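Local coordinates for protein glucokinase (Streptomyces griseus, PDB 3VGM) that probably phosphorylates D-glucose with ATP to give D-glucose 6-phosphate, as a kinase of the ROK family, at residues R182-Y187 against R234-W239; F251-F256 against P288-L293. All blocks are in the same frame, centred on the assembly; numbering follows the deposited sequence.

Overall arrangement
Both contacts lie in the same lobe of the ROK fold, with their centres 23 Å apart and their nearest atoms about 10 Å apart. They follow one another along the chain: contact 1 closes before contact 2 opens. Helix 227-251 ties them together. Its middle part packs on helix 181-194 in contact 1. Its last residue, Phe251, opens contact 2, and the chain then passes into strand 255-259. Contact 2 joins this strand to strand 291-294, outermost within this chain in a mixed sheet. Contact 1 thus holds two helices of the lobe together, while contact 2 builds the edge of its sheet. Both also border other subunits of the tetramer.

Contact 1 of 2, residues R182-Y187 against R234-W239; sequences RALVRY and RELARW
Glu235 lays its side chain over one face of the Tyr187 ring. Its CG stands 3.6 Å from the ring centroid, directly over the centre, a CH-pi contact. CG is anti to the backbone N of Glu235 (chi1 -175°), and the chain runs on extended, which carries the carboxylate across the ring. Carboxylate and ring planes are 12° apart and stacked, with Glu235 OE2 3.4 Å from Tyr187 CD1. On the opposite face of the ring lies the carbonyl oxygen of Ala183, one helical turn back. OE1 of Glu235 is gripped by two salt bridges, from Arg191 and from Arg279 of the second subunit. These cations are likely to keep the acid ionised, and they connect the helix pair to the subunit interface.

Leu236 comes next, against the CE2 side of Tyr187. Its CB is 4.1 Å from Tyr187 CE2. Farther out, its CD1 lies 3.9 Å from Leu184 CB.

One turn after Glu235, Trp239 meets the phenol end at about a right angle. Its CD1 is 3.2 Å from Tyr187 OH. The indole NE1 is near the same oxygen, but the angle is poor for a hydrogen bond. The hydroxyl is instead bonded to the carbonyl of Tyr178, in helix 176-179 close after the zinc ligand Cys174. With an alanine at Tyr187, the Glu235 methylene would probably lose its aromatic platform, a gap would open beside Leu236, and the Tyr178 carbonyl would lose its hydroxyl partner.

The axes of the two segments come within 9.5 Å, with 136° between their directions. This is a buried, oblique helix-helix packing, closer to antiparallel than to parallel, which places helix 227-251 against the helices following the zinc-binding segment of this ROK kinase.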
loop_
_atom_site.group_PDB
_atom_site.type_symbol
_atom_site.label_atom_id
_atom_site.label_comp_id
_atom_site.label_asym_id
_atom_site.label_seq_id
_atom_site.Cartn_x
_atom_site.Cartn_y
_atom_site.Cartn_z
ATOM N N ARG A 182 -4.376 -1.113 19.964
ATOM C CA ARG A 182 -3.498 0.044 19.722
ATOM C C ARG A 182 -3.827 0.767 18.402
ATOM O O ARG A 182 -3.756 2.007 18.329
ATOM C CB ARG A 182 -2.027 -0.365 19.743
ATOM C CG ARG A 182 -1.546 -0.894 21.153
ATOM C CD ARG A 182 0.012 -0.917 21.213
ATOM N NE ARG A 182 0.589 -2.082 21.910
ATOM C CZ ARG A 182 0.755 -3.311 21.384
ATOM N NH1 ARG A 182 0.369 -3.607 20.132
ATOM N NH2 ARG A 182 1.297 -4.275 22.134
ATOM N N ALA A 183 -4.221 0.010 17.381
ATOM C CA ALA A 183 -4.698 0.635 16.134
ATOM C C ALA A 183 -5.997 1.389 16.365
ATOM O O ALA A 183 -6.186 2.495 15.839
ATOM C CB ALA A 183 -4.897 -0.431 15.019
ATOM N N LEU A 184 -6.917 0.782 17.122
ATOM C CA LEU A 184 -8.174 1.468 17.444
ATOM C C LEU A 184 -7.908 2.872 18.007
ATOM O O LEU A 184 -8.530 3.857 17.581
ATOM C CB LEU A 184 -8.999 0.639 18.456
ATOM C CG LEU A 184 -10.378 1.210 18.832
ATOM C CD1 LEU A 184 -11.338 1.130 17.637
ATOM C CD2 LEU A 184 -10.931 0.429 20.045
ATOM N N VAL A 185 -6.967 2.951 18.955
ATOM C CA VAL A 185 -6.614 4.219 19.605
ATOM C C VAL A 185 -6.001 5.194 18.592
ATOM O O VAL A 185 -6.337 6.383 18.573
ATOM C CB VAL A 185 -5.700 3.963 20.830
ATOM C CG1 VAL A 185 -5.070 5.260 21.361
ATOM C CG2 VAL A 185 -6.509 3.232 21.963
ATOM N N ARG A 186 -5.157 4.695 17.694
ATOM C CA ARG A 186 -4.597 5.564 16.653
ATOM C C ARG A 186 -5.715 6.151 15.773
ATOM O O ARG A 186 -5.739 7.356 15.520
ATOM C CB ARG A 186 -3.575 4.816 15.775
ATOM C CG ARG A 186 -2.996 5.726 14.688
ATOM C CD ARG A 186 -1.877 5.027 13.879
ATOM N NE ARG A 186 -2.397 4.007 12.964
ATOM C CZ ARG A 186 -2.375 2.686 13.170
ATOM N NH1 ARG A 186 -2.859 1.878 12.230
ATOM N NH2 ARG A 186 -1.863 2.164 14.277
ATOM N N TYR A 187 -6.662 5.308 15.339
ATOM C CA TYR A 187 -7.737 5.825 14.479
ATOM C C TYR A 187 -8.548 6.898 15.196
ATOM O O TYR A 187 -8.875 7.926 14.612
ATOM C CB TYR A 187 -8.679 4.694 14.024
ATOM C CG TYR A 187 -7.964 3.544 13.321
ATOM C CD1 TYR A 187 -6.917 3.795 12.412
ATOM C CD2 TYR A 187 -8.354 2.221 13.547
ATOM C CE1 TYR A 187 -6.252 2.734 11.772
ATOM C CE2 TYR A 187 -7.698 1.145 12.895
ATOM C CZ TYR A 187 -6.644 1.440 12.014
ATOM O OH TYR A 187 -5.970 0.425 11.392
ATOM N N ARG A 234 -15.210 1.003 12.966
ATOM C CA ARG A 234 -15.426 0.616 11.578
ATOM C C ARG A 234 -14.130 0.511 10.791
ATOM O O ARG A 234 -13.963 -0.398 9.971
ATOM C CB ARG A 234 -16.413 1.566 10.899
ATOM C CG ARG A 234 -17.831 1.313 11.383
ATOM C CD ARG A 234 -18.771 2.305 10.775
ATOM N NE ARG A 234 -20.120 2.167 11.314
ATOM C CZ ARG A 234 -21.054 3.113 11.218
ATOM N NH1 ARG A 234 -20.770 4.272 10.618
ATOM N NH2 ARG A 234 -22.259 2.905 11.734
ATOM N N GLU A 235 -13.208 1.438 11.043
ATOM C CA GLU A 235 -11.908 1.383 10.409
ATOM C C GLU A 235 -11.149 0.117 10.825
ATOM O O GLU A 235 -10.575 -0.595 9.970
ATOM C CB GLU A 235 -11.115 2.657 10.753
ATOM C CG GLU A 235 -9.771 2.737 10.037
ATOM C CD GLU A 235 -9.255 4.187 9.925
ATOM O OE1 GLU A 235 -9.920 5.140 10.411
ATOM O OE2 GLU A 235 -8.181 4.363 9.334
ATOM N N LEU A 236 -11.172 -0.193 12.121
ATOM C CA LEU A 236 -10.512 -1.420 12.628
ATOM C C LEU A 236 -11.178 -2.651 11.989
ATOM O O LEU A 236 -10.498 -3.601 11.550
ATOM C CB LEU A 236 -10.595 -1.494 14.170
ATOM C CG LEU A 236 -9.957 -2.742 14.804
ATOM C CD1 LEU A 236 -9.335 -2.433 16.141
ATOM C CD2 LEU A 236 -10.974 -3.905 14.938
ATOM N N ALA A 237 -12.505 -2.611 11.893
ATOM C CA ALA A 237 -13.268 -3.762 11.380
ATOM C C ALA A 237 -12.933 -4.088 9.941
ATOM O O ALA A 237 -12.964 -5.263 9.548
ATOM C CB ALA A 237 -14.796 -3.531 11.535
ATOM N N ARG A 238 -12.621 -3.065 9.146
ATOM C CA ARG A 238 -12.226 -3.302 7.767
ATOM C C ARG A 238 -10.936 -4.113 7.717
ATOM O O ARG A 238 -10.833 -5.055 6.930
ATOM C CB ARG A 238 -12.060 -1.989 6.991
ATOM C CG ARG A 238 -13.434 -1.353 6.641
ATOM C CD ARG A 238 -13.276 -0.193 5.666
ATOM N NE ARG A 238 -12.695 1.014 6.280
ATOM C CZ ARG A 238 -13.405 1.931 6.943
ATOM N NH1 ARG A 238 -14.719 1.777 7.117
ATOM N NH2 ARG A 238 -12.802 3.002 7.435
ATOM N N TRP A 239 -9.966 -3.757 8.562
ATOM C CA TRP A 239 -8.702 -4.514 8.606
ATOM C C TRP A 239 -8.923 -5.903 9.176
ATOM O O TRP A 239 -8.351 -6.867 8.667
ATOM C CB TRP A 239 -7.637 -3.771 9.440
ATOM C CG TRP A 239 -7.165 -2.497 8.747
ATOM C CD1 TRP A 239 -7.513 -1.214 9.069
ATOM C CD2 TRP A 239 -6.315 -2.406 7.597
ATOM N NE1 TRP A 239 -6.907 -0.327 8.205
ATOM C CE2 TRP A 239 -6.162 -1.031 7.296
ATOM C CE3 TRP A 239 -5.636 -3.350 6.805
ATOM C CZ2 TRP A 239 -5.370 -0.561 6.223
ATOM C CZ3 TRP A 239 -4.809 -2.867 5.718
ATOM C CH2 TRP A 239 -4.711 -1.494 5.444
#

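Contact 2 of 2, residues F251-F256 against P288-L293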
loop_
_atom_site.group_PDB
_atom_site.type_symbol
_atom_site.label_atom_id
_atom_site.label_comp_id
_atom_site.label_asym_id
_atom_site.label_seq_id
_atom_site.Cartn_x
_atom_site.Cartn_y
_atom_site.Cartn_z
ATOM N N PHE A 251 -6.600 -21.255 5.272
ATOM C CA PHE A 251 -6.978 -22.425 6.068
ATOM C C PHE A 251 -8.343 -23.026 5.740
ATOM O O PHE A 251 -8.587 -24.190 6.061
ATOM C CB PHE A 251 -7.030 -22.034 7.538
ATOM C CG PHE A 251 -5.712 -21.681 8.105
ATOM C CD1 PHE A 251 -4.841 -22.684 8.518
ATOM C CD2 PHE A 251 -5.340 -20.358 8.243
ATOM C CE1 PHE A 251 -3.622 -22.370 9.088
ATOM C CE2 PHE A 251 -4.095 -20.032 8.794
ATOM C CZ PHE A 251 -3.237 -21.041 9.211
ATOM N N ASP A 252 -9.220 -22.227 5.136
ATOM C CA ASP A 252 -10.605 -22.639 4.814
ATOM C C ASP A 252 -11.301 -23.373 5.985
ATOM O O ASP A 252 -11.776 -24.489 5.809
ATOM C CB ASP A 252 -10.618 -23.524 3.558
ATOM C CG ASP A 252 -12.039 -23.785 3.027
ATOM O OD1 ASP A 252 -12.870 -22.843 3.044
ATOM O OD2 ASP A 252 -12.303 -24.918 2.562
ATOM N N PRO A 253 -11.350 -22.750 7.180
ATOM C CA PRO A 253 -11.917 -23.462 8.340
ATOM C C PRO A 253 -13.450 -23.517 8.292
ATOM O O PRO A 253 -14.071 -22.826 7.490
ATOM C CB PRO A 253 -11.473 -22.586 9.522
ATOM C CG PRO A 253 -11.497 -21.191 8.941
ATOM C CD PRO A 253 -11.051 -21.335 7.483
ATOM N N SER A 254 -14.041 -24.342 9.161
ATOM C CA SER A 254 -15.478 -24.342 9.402
ATOM C C SER A 254 -15.924 -22.981 9.969
ATOM O O SER A 254 -17.006 -22.453 9.641
ATOM C CB SER A 254 -15.760 -25.428 10.463
ATOM O OG SER A 254 -17.110 -25.799 10.367
ATOM N N ALA A 255 -15.097 -22.428 10.855
ATOM C CA ALA A 255 -15.473 -21.230 11.613
ATOM C C ALA A 255 -14.254 -20.472 12.048
ATOM O O ALA A 255 -13.201 -21.066 12.285
ATOM C CB ALA A 255 -16.282 -21.629 12.895
ATOM N N PHE A 256 -14.436 -19.164 12.193
ATOM C CA PHE A 256 -13.521 -18.284 12.894
ATOM C C PHE A 256 -14.171 -17.939 14.239
ATOM O O PHE A 256 -15.402 -17.740 14.301
ATOM C CB PHE A 256 -13.340 -17.004 12.115
ATOM C CG PHE A 256 -12.571 -17.193 10.858
ATOM C CD1 PHE A 256 -11.174 -17.293 10.902
ATOM C CD2 PHE A 256 -13.233 -17.303 9.635
ATOM C CE1 PHE A 256 -10.428 -17.493 9.712
ATOM C CE2 PHE A 256 -12.495 -17.512 8.429
ATOM C CZ PHE A 256 -11.103 -17.596 8.480
ATOM N N PRO A 288 -18.436 -22.247 0.092
ATOM C CA PRO A 288 -19.136 -21.998 1.369
ATOM C C PRO A 288 -18.413 -20.960 2.238
ATOM O O PRO A 288 -17.183 -20.862 2.194
ATOM C CB PRO A 288 -19.134 -23.365 2.050
ATOM C CG PRO A 288 -19.042 -24.370 0.875
ATOM C CD PRO A 288 -18.075 -23.670 -0.071
ATOM N N HIS A 289 -19.175 -20.180 3.001
ATOM C CA HIS A 289 -18.591 -19.179 3.888
ATOM C C HIS A 289 -18.390 -19.737 5.280
ATOM O O HIS A 289 -19.339 -20.259 5.895
ATOM C CB HIS A 289 -19.523 -17.980 4.022
ATOM C CG HIS A 289 -19.710 -17.214 2.757
ATOM N ND1 HIS A 289 -20.059 -15.883 2.750
ATOM C CD2 HIS A 289 -19.567 -17.579 1.457
ATOM C CE1 HIS A 289 -20.168 -15.470 1.498
ATOM N NE2 HIS A 289 -19.865 -16.477 0.696
ATOM N N ALA A 290 -17.177 -19.586 5.800
ATOM C CA ALA A 290 -16.938 -19.897 7.201
ATOM C C ALA A 290 -17.890 -19.073 8.075
ATOM O O ALA A 290 -18.194 -17.912 7.758
ATOM C CB ALA A 290 -15.469 -19.584 7.582
ATOM N N GLN A 291 -18.345 -19.672 9.170
ATOM C CA GLN A 291 -19.045 -18.899 10.218
ATOM C C GLN A 291 -18.049 -18.011 10.953
ATOM O O GLN A 291 -16.901 -18.390 11.167
ATOM C CB GLN A 291 -19.732 -19.829 11.213
ATOM C CG GLN A 291 -20.733 -20.767 10.543
ATOM C CD GLN A 291 -21.338 -21.735 11.523
ATOM O OE1 GLN A 291 -21.968 -21.321 12.489
ATOM N NE2 GLN A 291 -21.167 -23.036 11.275
ATOM N N VAL A 292 -18.471 -16.801 11.285
ATOM C CA VAL A 292 -17.664 -15.921 12.116
ATOM C C VAL A 292 -18.419 -15.817 13.442
ATOM O O VAL A 292 -19.516 -15.240 13.502
ATOM C CB VAL A 292 -17.506 -14.535 11.469
ATOM C CG1 VAL A 292 -16.763 -13.551 12.404
ATOM C CG2 VAL A 292 -16.756 -14.661 10.114
ATOM N N LEU A 293 -17.825 -16.419 14.471
ATOM C CA LEU A 293 -18.503 -16.650 15.743
ATOM C C LEU A 293 -17.914 -15.785 16.843
ATOM O O LEU A 293 -16.703 -15.518 16.860
ATOM C CB LEU A 293 -18.357 -18.124 16.126
ATOM C CG LEU A 293 -18.894 -19.136 15.100
ATOM C CD1 LEU A 293 -18.616 -20.579 15.545
ATOM C CD2 LEU A 293 -20.362 -18.905 14.877
HETATM O O HOH W 1 -14.931 -22.285 1.532
HETATM O O HOH W 2 -19.403 -23.752 8.974
#
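Ser254 O is gripped twice, by the backbone N of Gln291 at 3.1 Å and by a water at 2.8 Å. The Gln291 N-H comes in tilted 19° from the carbonyl plane. The same water accepts a bond from Gln291 NE2, so the water joins the Gln291 amide to the Ser254 carbonyl. Ser254 OG itself is bonded to His122.

The ladder continues with straighter bonds. Phe256 N gives to Gln291 O at 2.8 Å, with an angle of 167° at the hydrogen, and Leu293 N gives to Phe256 O. Ala255 pairs with Gln291 and Phe256 with Val292, in parallel. These are the two parallel strands of a right-handed beta-alpha-beta crossover through helix 267-280, in the actin-like ATPase fold of ROK proteins.

On one face of the sheet, Ala255 CB touches Leu293 CD1 at 3.7 Å. On the other, the Phe256 ring meets Ala290, whose CB is 3.7 Å from Phe256 CE2, and Pro253 CG lies over one ring face, toward its rim. Phe256 CG is anti to its own carbonyl carbon (chi1 -70°), which sets the ring beside Pro253 and Ala290. Leu244, Leu247 and Ala248 of helix 227-251 also pack against Phe256.

A second water donates to Asp252 OD1 at 2.6 Å and to Pro288 O. Asp252 OD1 also pairs with Arg287, while OD2 accepts backbone N-H groups of Phe149 and Val151 of the fourth subunit.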